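Local coordinates for protein rRNA adenine N-6-methyltransferase (Saccharopolyspora erythraea, PDB 6NVM) that dimethylates a single adenine of 23S rRNA at N6 with S-adenosyl-L-methionine as methyl donor, lowering ribosome affinity for macrolide-lincosamide-streptogramin B antibiotics, at residues Ser107-Leu112 and Ile118-Ala123; Leu231-Ser236 and Arg287-Leu292; Ala251-Lys256 and Arg260-Ala265. One frame throughout, in Å; residues are numbered along the deposited sequence. Where two conformers were deposited one is given.

Contact 1. Residues Ser107-Leu112 and Ile118-Ala123; sequences SLREKL and IEVVNA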
ATOM      1  N   SER A 107      -7.927 -27.810   5.414  1.00 37.96           N
ATOM      2  CA  SER A 107      -9.319 -27.582   5.793  1.00 40.90           C
ATOM      3  C   SER A 107      -9.918 -26.432   4.993  1.00 37.19           C
ATOM      4  O   SER A 107     -11.089 -26.488   4.595  1.00 31.88           O
ATOM      5  CB  SER A 107      -9.429 -27.319   7.294  1.00 45.78           C
ATOM      6  OG  SER A 107      -8.954 -26.031   7.626  1.00 51.90           O
ATOM      7  N   LEU A 108      -9.129 -25.384   4.739  1.00 33.39           N
ATOM      8  CA  LEU A 108      -9.610 -24.285   3.909  1.00 32.40           C
ATOM      9  C   LEU A 108      -9.922 -24.772   2.501  1.00 30.43           C
ATOM     10  O   LEU A 108     -10.967 -24.435   1.931  1.00 29.05           O
ATOM     11  CB  LEU A 108      -8.565 -23.167   3.873  1.00 31.80           C
ATOM     12  CG  LEU A 108      -8.940 -21.907   3.096  1.00 32.09           C
ATOM     13  CD1 LEU A 108     -10.075 -21.182   3.794  1.00 35.53           C
ATOM     14  CD2 LEU A 108      -7.726 -20.987   2.943  1.00 33.45           C
ATOM     15  N   ARG A 109      -9.024 -25.571   1.928  1.00 29.66           N
ATOM     16  CA  ARG A 109      -9.245 -26.108   0.591  1.00 31.90           C
ATOM     17  C   ARG A 109     -10.565 -26.870   0.518  1.00 32.81           C
ATOM     18  O   ARG A 109     -11.352 -26.677  -0.417  1.00 36.03           O
ATOM     19  CB  ARG A 109      -8.062 -27.001   0.208  1.00 31.77           C
ATOM     20  CG  ARG A 109      -8.088 -27.537  -1.209  1.00 37.97           C
ATOM     21  CD  ARG A 109      -6.792 -28.289  -1.539  1.00 38.31           C
ATOM     22  NE  ARG A 109      -5.622 -27.399  -1.543  1.00 34.86           N
ATOM     23  CZ  ARG A 109      -4.482 -27.622  -0.895  1.00 32.21           C
ATOM     24  NH1 ARG A 109      -4.307 -28.725  -0.180  1.00 31.25           N
ATOM     25  NH2 ARG A 109      -3.492 -26.736  -0.976  1.00 33.36           N
ATOM     26  N   GLU A 110     -10.850 -27.707   1.519  1.00 33.51           N
ATOM     27  CA  GLU A 110     -12.108 -28.451   1.524  1.00 33.75           C
ATOM     28  C   GLU A 110     -13.298 -27.525   1.746  1.00 34.70           C
ATOM     29  O   GLU A 110     -14.340 -27.676   1.094  1.00 33.81           O
ATOM     30  CB  GLU A 110     -12.070 -29.541   2.598  1.00 39.46           C
ATOM     31  CG  GLU A 110     -13.307 -30.440   2.635  1.00 56.52           C
ATOM     32  CD  GLU A 110     -13.526 -31.207   1.336  1.00 67.16           C
ATOM     33  OE1 GLU A 110     -12.532 -31.488   0.630  1.00 68.71           O
ATOM     34  OE2 GLU A 110     -14.697 -31.521   1.020  1.00 70.68           O
ATOM     35  N   LYS A 111     -13.172 -26.567   2.669  0.64 35.68           N
ATOM     36  CA  LYS A 111     -14.265 -25.632   2.926  0.64 37.48           C
ATOM     37  C   LYS A 111     -14.678 -24.888   1.662  0.64 35.32           C
ATOM     38  O   LYS A 111     -15.864 -24.603   1.459  0.64 35.10           O
ATOM     39  CB  LYS A 111     -13.863 -24.629   4.008  0.64 40.31           C
ATOM     40  CG  LYS A 111     -14.052 -25.124   5.426  0.64 44.05           C
ATOM     41  CD  LYS A 111     -13.421 -24.185   6.447  0.64 48.32           C
ATOM     42  CE  LYS A 111     -14.019 -22.791   6.379  0.64 50.18           C
ATOM     43  NZ  LYS A 111     -13.525 -21.907   7.474  0.64 51.02           N
ATOM     44  N   LEU A 112     -13.716 -24.555   0.803  1.00 30.04           N
ATOM     45  CA  LEU A 112     -13.975 -23.729  -0.368  1.00 29.32           C
ATOM     46  C   LEU A 112     -14.117 -24.532  -1.656  1.00 33.14           C
ATOM     47  O   LEU A 112     -14.163 -23.941  -2.741  1.00 35.08           O
ATOM     48  CB  LEU A 112     -12.858 -22.694  -0.522  1.00 27.57           C
ATOM     49  CG  LEU A 112     -12.668 -21.778   0.691  1.00 30.12           C
ATOM     50  CD1 LEU A 112     -11.443 -20.880   0.524  1.00 26.98           C
ATOM     51  CD2 LEU A 112     -13.922 -20.945   0.942  1.00 31.38           C
ATOM     52  N   ILE A 118     -11.402 -21.031  -6.962  1.00 25.51           N
ATOM     53  CA  ILE A 118     -10.554 -20.811  -5.794  1.00 26.11           C
ATOM     54  C   ILE A 118      -9.512 -21.916  -5.737  1.00 26.73           C
ATOM     55  O   ILE A 118      -9.840 -23.105  -5.846  1.00 26.07           O
ATOM     56  CB  ILE A 118     -11.348 -20.775  -4.477  1.00 25.19           C
ATOM     57  CG1 ILE A 118     -12.291 -19.570  -4.440  1.00 27.78           C
ATOM     58  CG2 ILE A 118     -10.365 -20.738  -3.289  1.00 28.99           C
ATOM     59  CD1 ILE A 118     -13.121 -19.468  -3.159  1.00 26.99           C
ATOM     60  N   GLU A 119      -8.262 -21.517  -5.542  1.00 27.11           N
ATOM     61  CA  GLU A 119      -7.159 -22.430  -5.305  1.00 28.12           C
ATOM     62  C   GLU A 119      -6.489 -22.012  -4.008  1.00 28.39           C
ATOM     63  O   GLU A 119      -6.281 -20.816  -3.780  1.00 29.09           O
ATOM     64  CB  GLU A 119      -6.173 -22.391  -6.475  1.00 34.87           C
ATOM     65  CG  GLU A 119      -4.937 -23.246  -6.299  1.00 48.26           C
ATOM     66  CD  GLU A 119      -3.973 -23.096  -7.457  1.00 62.99           C
ATOM     67  OE1 GLU A 119      -4.148 -22.159  -8.268  1.00 68.22           O
ATOM     68  OE2 GLU A 119      -3.038 -23.915  -7.560  1.00 69.75           O
ATOM     69  N   VAL A 120      -6.191 -22.986  -3.154  1.00 25.98           N
ATOM     70  CA  VAL A 120      -5.481 -22.760  -1.899  1.00 26.44           C
ATOM     71  C   VAL A 120      -4.065 -23.289  -2.059  1.00 27.26           C
ATOM     72  O   VAL A 120      -3.867 -24.458  -2.412  1.00 29.35           O
ATOM     73  CB  VAL A 120      -6.183 -23.447  -0.714  1.00 28.19           C
ATOM     74  CG1 VAL A 120      -5.361 -23.280   0.565  1.00 29.18           C
ATOM     75  CG2 VAL A 120      -7.569 -22.885  -0.533  1.00 29.91           C
ATOM     76  N   VAL A 121      -3.086 -22.429  -1.800  1.00 25.63           N
ATOM     77  CA  VAL A 121      -1.673 -22.782  -1.870  1.00 25.73           C
ATOM     78  C   VAL A 121      -1.144 -22.865  -0.447  1.00 26.13           C
ATOM     79  O   VAL A 121      -1.299 -21.921   0.336  1.00 26.69           O
ATOM     80  CB  VAL A 121      -0.870 -21.764  -2.696  1.00 29.44           C
ATOM     81  CG1 VAL A 121       0.625 -22.164  -2.748  1.00 30.45           C
ATOM     82  CG2 VAL A 121      -1.461 -21.632  -4.101  1.00 28.90           C
ATOM     83  N   ASN A 122      -0.520 -23.992  -0.118  1.00 28.06           N
ATOM     84  CA  ASN A 122       0.088 -24.193   1.195  1.00 30.31           C
ATOM     85  C   ASN A 122       1.523 -23.691   1.117  1.00 27.15           C
ATOM     86  O   ASN A 122       2.459 -24.449   0.857  1.00 27.02           O
ATOM     87  CB  ASN A 122       0.013 -25.658   1.602  1.00 29.89           C
ATOM     88  CG  ASN A 122       0.729 -25.952   2.906  1.00 32.83           C
ATOM     89  OD1 ASN A 122       1.263 -27.044   3.088  1.00 33.76           O
ATOM     90  ND2 ASN A 122       0.748 -24.985   3.818  1.00 31.62           N
ATOM     91  N   ALA A 123       1.700 -22.395   1.347  1.00 25.94           N
ATOM     92  CA  ALA A 123       3.015 -21.781   1.220  1.00 28.44           C
ATOM     93  C   ALA A 123       3.008 -20.430   1.914  1.00 26.61           C
ATOM     94  O   ALA A 123       1.953 -19.851   2.181  1.00 28.18           O
ATOM     95  CB  ALA A 123       3.419 -21.604  -0.248  1.00 30.68           C
TER
HETATM   96  O   HOH W   1      -6.599 -25.777  -3.714  0.72 26.77           O

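Contact 2. Residues Leu231-Ser236 and Arg287-Leu292; sequences LERYES and RLFERL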
ATOM      1  N   LEU A 231      12.471  10.514 -12.731  1.00 36.98           N
ATOM      2  CA  LEU A 231      12.021   9.823 -11.530  1.00 36.49           C
ATOM      3  C   LEU A 231      13.179   9.588 -10.568  1.00 39.20           C
ATOM      4  O   LEU A 231      13.033   9.775  -9.354  1.00 38.01           O
ATOM      5  CB  LEU A 231      11.362   8.498 -11.898  1.00 36.59           C
ATOM      6  CG  LEU A 231      10.953   7.633 -10.704  1.00 35.48           C
ATOM      7  CD1 LEU A 231       9.925   8.349  -9.839  1.00 35.85           C
ATOM      8  CD2 LEU A 231      10.411   6.294 -11.177  1.00 36.85           C
ATOM      9  N   GLU A 232      14.336   9.170 -11.089  0.62 38.74           N
ATOM     10  CA  GLU A 232      15.496   8.958 -10.228  0.62 40.70           C
ATOM     11  C   GLU A 232      15.926  10.254  -9.553  0.62 37.71           C
ATOM     12  O   GLU A 232      16.314  10.250  -8.379  0.62 36.85           O
ATOM     13  CB  GLU A 232      16.654   8.364 -11.037  0.62 46.87           C
ATOM     14  CG  GLU A 232      16.411   6.932 -11.504  0.62 52.48           C
ATOM     15  CD  GLU A 232      17.611   6.321 -12.211  0.62 64.46           C
ATOM     16  OE1 GLU A 232      18.736   6.830 -12.033  0.62 69.63           O
ATOM     17  OE2 GLU A 232      17.426   5.329 -12.947  0.62 67.78           O
ATOM     18  N   ARG A 233      15.869  11.377 -10.277  1.00 34.23           N
ATOM     19  CA  ARG A 233      16.214  12.656  -9.668  1.00 35.17           C
ATOM     20  C   ARG A 233      15.212  13.027  -8.578  1.00 33.74           C
ATOM     21  O   ARG A 233      15.593  13.578  -7.537  1.00 30.84           O
ATOM     22  CB  ARG A 233      16.298  13.744 -10.739  1.00 37.04           C
ATOM     23  CG  ARG A 233      17.494  13.567 -11.685  1.00 38.94           C
ATOM     24  CD  ARG A 233      17.786  14.821 -12.502  1.00 40.49           C
ATOM     25  NE  ARG A 233      16.638  15.240 -13.303  1.00 38.55           N
ATOM     26  CZ  ARG A 233      16.322  14.744 -14.496  1.00 41.42           C
ATOM     27  NH1 ARG A 233      17.066  13.798 -15.057  1.00 41.03           N
ATOM     28  NH2 ARG A 233      15.251  15.196 -15.135  1.00 42.79           N
ATOM     29  N   TYR A 234      13.931  12.713  -8.788  1.00 34.04           N
ATOM     30  CA  TYR A 234      12.928  12.920  -7.746  1.00 34.54           C
ATOM     31  C   TYR A 234      13.249  12.086  -6.512  1.00 36.06           C
ATOM     32  O   TYR A 234      13.214  12.588  -5.382  1.00 34.03           O
ATOM     33  CB  TYR A 234      11.541  12.567  -8.283  1.00 32.36           C
ATOM     34  CG  TYR A 234      10.452  12.509  -7.233  1.00 31.75           C
ATOM     35  CD1 TYR A 234       9.767  13.653  -6.849  1.00 28.41           C
ATOM     36  CD2 TYR A 234      10.103  11.305  -6.633  1.00 30.27           C
ATOM     37  CE1 TYR A 234       8.760  13.602  -5.894  1.00 27.66           C
ATOM     38  CE2 TYR A 234       9.101  11.244  -5.678  1.00 30.07           C
ATOM     39  CZ  TYR A 234       8.432  12.393  -5.315  1.00 27.06           C
ATOM     40  OH  TYR A 234       7.435  12.332  -4.369  1.00 30.16           O
ATOM     41  N   GLU A 235      13.533  10.797  -6.711  0.69 36.07           N
ATOM     42  CA  GLU A 235      13.845   9.920  -5.587  0.69 38.33           C
ATOM     43  C   GLU A 235      15.066  10.418  -4.824  0.69 39.77           C
ATOM     44  O   GLU A 235      15.103  10.359  -3.589  0.69 40.50           O
ATOM     45  CB  GLU A 235      14.058   8.492  -6.094  0.69 38.45           C
ATOM     46  CG  GLU A 235      12.779   7.856  -6.644  0.69 36.72           C
ATOM     47  CD  GLU A 235      13.032   6.647  -7.536  0.69 39.37           C
ATOM     48  OE1 GLU A 235      14.182   6.458  -7.997  0.69 42.10           O
ATOM     49  OE2 GLU A 235      12.072   5.885  -7.786  0.69 40.22           O
ATOM     50  N   SER A 236      16.068  10.928  -5.540  0.69 39.55           N
ATOM     51  CA  SER A 236      17.252  11.464  -4.878  0.69 41.09           C
ATOM     52  C   SER A 236      16.909  12.692  -4.041  0.69 39.75           C
ATOM     53  O   SER A 236      17.457  12.877  -2.948  0.69 39.61           O
ATOM     54  CB  SER A 236      18.320  11.799  -5.917  0.69 44.37           C
ATOM     55  OG  SER A 236      19.466  12.357  -5.305  0.69 48.31           O
ATOM     56  N   ARG A 287       5.520  19.380  -6.810  1.00 30.29           N
ATOM     57  CA  ARG A 287       5.738  20.763  -7.226  1.00 31.63           C
ATOM     58  C   ARG A 287       7.153  21.219  -6.895  1.00 32.44           C
ATOM     59  O   ARG A 287       7.795  21.910  -7.694  1.00 30.91           O
ATOM     60  CB  ARG A 287       4.712  21.678  -6.556  1.00 32.16           C
ATOM     61  CG  ARG A 287       3.318  21.613  -7.180  1.00 36.18           C
ATOM     62  CD  ARG A 287       2.566  22.932  -6.987  1.00 42.95           C
ATOM     63  NE  ARG A 287       2.413  23.266  -5.573  1.00 46.95           N
ATOM     64  CZ  ARG A 287       1.454  22.785  -4.789  1.00 49.61           C
ATOM     65  NH1 ARG A 287       0.549  21.944  -5.275  1.00 50.48           N
ATOM     66  NH2 ARG A 287       1.400  23.143  -3.514  1.00 50.75           N
ATOM     67  N   LEU A 288       7.650  20.848  -5.715  1.00 29.32           N
ATOM     68  CA  LEU A 288       9.020  21.184  -5.342  1.00 29.59           C
ATOM     69  C   LEU A 288      10.005  20.651  -6.373  1.00 31.81           C
ATOM     70  O   LEU A 288      10.912  21.367  -6.816  1.00 30.62           O
ATOM     71  CB  LEU A 288       9.326  20.620  -3.951  1.00 31.87           C
ATOM     72  CG  LEU A 288      10.639  21.015  -3.272  1.00 39.86           C
ATOM     73  CD1 LEU A 288      10.606  22.484  -2.862  1.00 41.63           C
ATOM     74  CD2 LEU A 288      10.896  20.118  -2.060  1.00 44.42           C
ATOM     75  N   PHE A 289       9.840  19.385  -6.769  1.00 30.27           N
ATOM     76  CA  PHE A 289      10.756  18.785  -7.733  1.00 29.72           C
ATOM     77  C   PHE A 289      10.611  19.439  -9.097  1.00 31.42           C
ATOM     78  O   PHE A 289      11.607  19.689  -9.783  1.00 33.91           O
ATOM     79  CB  PHE A 289      10.507  17.280  -7.840  1.00 29.99           C
ATOM     80  CG  PHE A 289      11.337  16.620  -8.906  1.00 30.75           C
ATOM     81  CD1 PHE A 289      12.699  16.455  -8.729  1.00 31.38           C
ATOM     82  CD2 PHE A 289      10.760  16.190 -10.091  1.00 29.51           C
ATOM     83  CE1 PHE A 289      13.473  15.868  -9.709  1.00 34.10           C
ATOM     84  CE2 PHE A 289      11.531  15.599 -11.078  1.00 32.28           C
ATOM     85  CZ  PHE A 289      12.889  15.440 -10.887  1.00 34.40           C
ATOM     86  N   GLU A 290       9.371  19.716  -9.505  1.00 31.94           N
ATOM     87  CA  GLU A 290       9.119  20.361 -10.787  1.00 36.78           C
ATOM     88  C   GLU A 290       9.969  21.614 -10.947  1.00 37.80           C
ATOM     89  O   GLU A 290      10.648  21.796 -11.961  1.00 40.30           O
ATOM     90  CB  GLU A 290       7.632  20.692 -10.890  1.00 39.81           C
ATOM     91  CG  GLU A 290       7.209  21.392 -12.166  1.00 45.82           C
ATOM     92  CD  GLU A 290       5.715  21.688 -12.185  1.00 49.16           C
ATOM     93  OE1 GLU A 290       5.171  22.116 -11.137  1.00 47.03           O
ATOM     94  OE2 GLU A 290       5.088  21.477 -13.243  1.00 50.41           O
ATOM     95  N   ARG A 291       9.944  22.494  -9.945  1.00 33.91           N
ATOM     96  CA  ARG A 291      10.697  23.738 -10.050  1.00 35.02           C
ATOM     97  C   ARG A 291      12.192  23.495  -9.897  1.00 37.82           C
ATOM     98  O   ARG A 291      13.003  24.130 -10.582  1.00 39.64           O
ATOM     99  CB  ARG A 291      10.206  24.744  -9.007  1.00 37.33           C
ATOM    100  CG  ARG A 291      10.908  26.102  -9.074  1.00 42.05           C
ATOM    101  CD  ARG A 291      10.777  26.750 -10.457  1.00 46.72           C
ATOM    102  NE  ARG A 291      11.474  28.032 -10.525  1.00 51.31           N
ATOM    103  CZ  ARG A 291      12.778  28.168 -10.754  1.00 56.85           C
ATOM    104  NH1 ARG A 291      13.544  27.097 -10.940  1.00 57.24           N
ATOM    105  NH2 ARG A 291      13.321  29.378 -10.795  1.00 60.39           N
ATOM    106  N   LEU A 292      12.584  22.584  -9.003  1.00 34.38           N
ATOM    107  CA  LEU A 292      14.007  22.316  -8.833  1.00 36.60           C
ATOM    108  C   LEU A 292      14.618  21.701 -10.081  1.00 38.75           C
ATOM    109  O   LEU A 292      15.790  21.953 -10.382  1.00 37.87           O
ATOM    110  CB  LEU A 292      14.241  21.389  -7.644  1.00 36.45           C
ATOM    111  CG  LEU A 292      14.104  22.026  -6.262  1.00 39.47           C
ATOM    112  CD1 LEU A 292      14.300  20.971  -5.214  1.00 42.95           C
ATOM    113  CD2 LEU A 292      15.107  23.157  -6.068  1.00 38.43           C
TER

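Contact 3. Residues Ala251-Lys256 and Arg260-Ala265; sequences ASLLRK and RRVEAA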
ATOM      1  N   ALA A 251      17.928  23.772   4.202  1.00 45.15           N
ATOM      2  CA  ALA A 251      19.354  23.492   4.339  1.00 52.66           C
ATOM      3  C   ALA A 251      19.732  22.210   3.611  1.00 51.36           C
ATOM      4  O   ALA A 251      20.787  22.139   2.969  1.00 51.90           O
ATOM      5  CB  ALA A 251      19.726  23.400   5.817  1.00 55.53           C
ATOM      6  N   SER A 252      18.879  21.186   3.693  1.00 49.22           N
ATOM      7  CA  SER A 252      19.138  19.944   2.974  1.00 46.86           C
ATOM      8  C   SER A 252      19.200  20.188   1.472  1.00 47.10           C
ATOM      9  O   SER A 252      20.132  19.740   0.794  1.00 46.73           O
ATOM     10  CB  SER A 252      18.058  18.917   3.309  1.00 47.25           C
ATOM     11  OG  SER A 252      17.921  18.771   4.709  1.00 49.12           O
ATOM     12  N   LEU A 253      18.213  20.909   0.931  1.00 46.90           N
ATOM     13  CA  LEU A 253      18.192  21.168  -0.506  1.00 45.32           C
ATOM     14  C   LEU A 253      19.406  21.968  -0.956  1.00 47.77           C
ATOM     15  O   LEU A 253      19.880  21.792  -2.084  1.00 47.24           O
ATOM     16  CB  LEU A 253      16.911  21.906  -0.886  1.00 37.27           C
ATOM     17  CG  LEU A 253      15.637  21.078  -0.726  1.00 32.17           C
ATOM     18  CD1 LEU A 253      14.409  21.975  -0.873  1.00 33.91           C
ATOM     19  CD2 LEU A 253      15.615  19.947  -1.741  1.00 31.97           C
ATOM     20  N   LEU A 254      19.916  22.857  -0.102  1.00 48.25           N
ATOM     21  CA  LEU A 254      21.070  23.665  -0.473  1.00 54.68           C
ATOM     22  C   LEU A 254      22.327  22.827  -0.670  1.00 56.73           C
ATOM     23  O   LEU A 254      23.263  23.288  -1.331  1.00 56.48           O
ATOM     24  CB  LEU A 254      21.318  24.737   0.589  1.00 58.01           C
ATOM     25  CG  LEU A 254      20.267  25.849   0.645  1.00 57.48           C
ATOM     26  CD1 LEU A 254      20.398  26.645   1.933  1.00 57.44           C
ATOM     27  CD2 LEU A 254      20.384  26.768  -0.560  1.00 56.22           C
ATOM     28  N   ARG A 255      22.370  21.613  -0.115  1.00 55.55           N
ATOM     29  CA  ARG A 255      23.507  20.727  -0.341  1.00 59.80           C
ATOM     30  C   ARG A 255      23.598  20.269  -1.790  1.00 58.00           C
ATOM     31  O   ARG A 255      24.665  19.814  -2.215  1.00 59.45           O
ATOM     32  CB  ARG A 255      23.421  19.493   0.562  1.00 67.25           C
ATOM     33  CG  ARG A 255      23.051  19.760   2.015  1.00 77.75           C
ATOM     34  CD  ARG A 255      24.024  20.699   2.698  1.00 92.17           C
ATOM     35  NE  ARG A 255      24.173  20.371   4.114  1.00105.59           N
ATOM     36  CZ  ARG A 255      24.649  21.203   5.036  1.00116.98           C
ATOM     37  NH1 ARG A 255      25.018  22.434   4.707  1.00120.73           N
ATOM     38  NH2 ARG A 255      24.748  20.803   6.297  1.00121.63           N
ATOM     39  N   LYS A 256      22.507  20.370  -2.550  1.00 56.48           N
ATOM     40  CA  LYS A 256      22.466  19.895  -3.927  1.00 55.95           C
ATOM     41  C   LYS A 256      22.021  20.945  -4.935  1.00 56.38           C
ATOM     42  O   LYS A 256      22.374  20.819  -6.115  1.00 56.96           O
ATOM     43  CB  LYS A 256      21.529  18.681  -4.044  1.00 55.84           C
ATOM     44  CG  LYS A 256      21.429  18.079  -5.445  1.00 59.03           C
ATOM     45  CD  LYS A 256      20.313  17.051  -5.540  1.00 61.35           C
ATOM     46  CE  LYS A 256      20.698  15.706  -4.941  1.00 65.40           C
ATOM     47  NZ  LYS A 256      21.473  14.870  -5.897  1.00 67.94           N
ATOM     48  N   ARG A 260      19.081  30.338  -5.093  1.00 49.27           N
ATOM     49  CA  ARG A 260      18.005  31.010  -5.817  1.00 53.35           C
ATOM     50  C   ARG A 260      16.938  30.017  -6.258  1.00 46.09           C
ATOM     51  O   ARG A 260      15.737  30.300  -6.167  1.00 44.61           O
ATOM     52  CB  ARG A 260      18.566  31.753  -7.032  1.00 69.71           C
ATOM     53  CG  ARG A 260      19.510  32.903  -6.701  1.00 86.85           C
ATOM     54  CD  ARG A 260      18.773  34.076  -6.075  1.00101.07           C
ATOM     55  NE  ARG A 260      19.684  35.161  -5.708  1.00114.90           N
ATOM     56  CZ  ARG A 260      19.904  36.256  -6.433  1.00125.44           C
ATOM     57  NH1 ARG A 260      19.280  36.447  -7.588  1.00126.92           N
ATOM     58  NH2 ARG A 260      20.757  37.172  -5.993  1.00131.41           N
ATOM     59  N   ARG A 261      17.357  28.848  -6.741  1.00 45.89           N
ATOM     60  CA  ARG A 261      16.398  27.861  -7.222  1.00 45.40           C
ATOM     61  C   ARG A 261      15.667  27.189  -6.069  1.00 40.65           C
ATOM     62  O   ARG A 261      14.492  26.835  -6.209  1.00 37.74           O
ATOM     63  CB  ARG A 261      17.105  26.813  -8.081  1.00 48.59           C
ATOM     64  CG  ARG A 261      16.152  25.926  -8.862  1.00 55.57           C
ATOM     65  CD  ARG A 261      16.883  24.781  -9.533  1.00 64.19           C
ATOM     66  NE  ARG A 261      17.943  25.247 -10.420  1.00 73.93           N
ATOM     67  CZ  ARG A 261      18.815  24.447 -11.025  1.00 83.10           C
ATOM     68  NH1 ARG A 261      18.757  23.134 -10.841  1.00 84.17           N
ATOM     69  NH2 ARG A 261      19.748  24.960 -11.816  1.00 88.37           N
ATOM     70  N   VAL A 262      16.344  26.997  -4.934  1.00 42.49           N
ATOM     71  CA  VAL A 262      15.707  26.392  -3.767  1.00 40.96           C
ATOM     72  C   VAL A 262      14.583  27.285  -3.257  1.00 37.01           C
ATOM     73  O   VAL A 262      13.474  26.819  -2.970  1.00 33.31           O
ATOM     74  CB  VAL A 262      16.755  26.120  -2.671  1.00 40.25           C
ATOM     75  CG1 VAL A 262      16.082  25.768  -1.341  1.00 40.92           C
ATOM     76  CG2 VAL A 262      17.687  25.001  -3.102  1.00 42.24           C
ATOM     77  N   GLU A 263      14.861  28.583  -3.116  0.56 36.78           N
ATOM     78  CA  GLU A 263      13.831  29.512  -2.660  0.56 35.83           C
ATOM     79  C   GLU A 263      12.650  29.524  -3.620  0.56 33.05           C
ATOM     80  O   GLU A 263      11.490  29.482  -3.189  0.56 31.16           O
ATOM     81  CB  GLU A 263      14.416  30.921  -2.506  0.56 40.70           C
ATOM     82  CG  GLU A 263      13.383  31.970  -2.082  0.56 43.54           C
ATOM     83  CD  GLU A 263      13.984  33.332  -1.768  0.56 52.45           C
ATOM     84  OE1 GLU A 263      15.228  33.449  -1.747  0.56 56.10           O
ATOM     85  OE2 GLU A 263      13.207  34.286  -1.538  0.56 50.11           O
ATOM     86  N   ALA A 264      12.923  29.563  -4.925  1.00 35.86           N
ATOM     87  CA  ALA A 264      11.842  29.567  -5.907  1.00 39.59           C
ATOM     88  C   ALA A 264      11.024  28.282  -5.837  1.00 32.92           C
ATOM     89  O   ALA A 264       9.799  28.305  -6.021  1.00 32.00           O
ATOM     90  CB  ALA A 264      12.414  29.756  -7.314  1.00 43.94           C
ATOM     91  N   ALA A 265      11.687  27.149  -5.585  1.00 32.71           N
ATOM     92  CA  ALA A 265      10.994  25.862  -5.560  1.00 34.34           C
ATOM     93  C   ALA A 265      10.118  25.730  -4.323  1.00 30.60           C
ATOM     94  O   ALA A 265       8.975  25.269  -4.406  1.00 28.81           O
ATOM     95  CB  ALA A 265      12.008  24.722  -5.616  1.00 34.30           C
TER

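Contact 1. Residues Ser107-Leu112 and Ile118-Ala123
Val120 of strand 118-121 meets Leu108 and Arg109 of helix 102-111. Its side chain points at the helix and is buried there: CG2 comes within 3.8 Å of Arg109 CA, so this methyl rests on the helix backbone itself. Leu108 CD2 lies against both valine methyls, 4.0 Å from Val120 CG2 and nearly as close to CG1. Further along, Leu112 and Ile118 cross at about a right angle, with Leu112 CD1 4.0 Å from Ile118 CG2; both also touch Thr85 of helix 83-89.

The helix and strand run antiparallel, at 173°, and form the second half of the beta-alpha-beta unit 94-98, 102-111, 118-121, a right-handed crossover of the Rossmann-like methyltransferase fold. Strand 118-121 is the outermost on its side of the sheet and pairs with strand 94-98. Leu108 also lies close to Glu99, predicted to bind S-adenosyl-L-methionine.

The solvent side is polar and less closely packed. Arg109 leaves the helix with CG anti to its own backbone N (chi1 -175°), bends at chi3, and lays its guanidinium alongside the strand. NH2 donates to Val120 O at 2.7 Å, almost straight at 177°; the acceptor lies in the guanidinium plane, whereas the donor sits above the carbonyl plane. A water accepts from both Arg109 NE and Val120 N, each 2.9 Å away, and bridges side chain to strand.

Contact 2. Residues Leu231-Ser236 and Arg287-Leu292
With chi1 at 175°, Phe289 sets its CG anti to the backbone N and reaches across to helix 228-243, where Tyr234 has nearly the same first torsion (chi1 170°), its CG likewise opposite the backbone N. The rings meet as a T-shaped (edge-to-face) pair, planes at 88° and centroids 5.8 Å apart, the tyrosine edge turned to the phenylalanine face.

The centre of that face is taken by an aliphatic carbon. Tyr234 CB stands 3.9 Å from the Phe289 ring centroid, practically on the ring normal, which makes a CH-pi contact. In return Phe289 CB comes to the edge of the tyrosine ring, in its plane, 3.8 Å from Tyr234 CD1. One flank of the phenylalanine ring reaches the helix backbone: CE1 is 3.3 Å from Tyr234 N, and it also lies 3.7 Å from Arg233 CB. Phe289 therefore packs on the main chain of the opposing helix as well as on its side chains.

No hydrogen bond joins the two segments. Polar groups of the pair have other partners: Tyr234 OH bonds to Val186 O, and Arg233 NE makes a salt bridge with Asp293, just beyond the second segment. This pairing joins helix 228-243 to helix 282-292 within the C-terminal helical domain characteristic of the Erm family, after the Rossmann-like domain; Met237 of the former also touches Phe289, Leu288 and Leu292, while helix 259-269 packs against Leu288, Arg291 and Leu292.

Contact 3. Residues Ala251-Lys256 and Arg260-Ala265
Val262 meets Leu253 and Leu254 in a contact made by apolar groups. Both methyls of the valine face the leucine CB: Leu253 CB lies 3.9 Å from Val262 CG2 and 4.0 Å from Val262 CG1. The valine thus straddles the root of the leucine side chain. Leu253 has its CG beside the backbone N (chi1 -67°), and this torsion brings CD1 to 4.2 Å from Val262 CG1. Leu254 adds a second, more peripheral touch. Its CB does not point at helix 259-269, but the end of the side chain comes nearer, bringing CD2 to 4.1 Å from Val262 CG2, about at right angles to the valine. Leu253 and Val262 are buried; Leu254 is exposed and forms the solvent-facing border of the pair.

Backbone atoms take a smaller share. Val262 CG2 lies against the carbonyl oxygen of Leu253, 4.0 Å from Leu253 O. Within its own segment this oxygen accepts a hydrogen bond from Lys256 N at 3.0 Å, three residues on.

Helices 249-254 and 259-269 are consecutive in the C-terminal helical domain, and this contact brings them together across the short connection, whose Tyr257 also touches Val262. Behind Leu253 lies helix 228-243, through Met237 and Cys241, while helix 282-292 packs on another part of helix 259-269, where Arg291 and Leu292 touch Ala265.

From the N terminus, contact 1 comes first and closes a short loop between helix 102-111 and edge strand 118-121 of the sheet, with five residues between segments 107-112 and 118-123. The chain then completes the sheet before entering the helices that follow it. Contact 2 closes a long loop, from helix 228-243 to helix 282-292, and contact 3 is nested inside it, closing the short connection between helices 249-254 and 259-269. Contacts 2 and 3 touch, and Arg261 NH1 probably bonds to Leu292 O between them. Contact 1 stands apart across the chain's centre, about 46 Å and 55 Å from their centres.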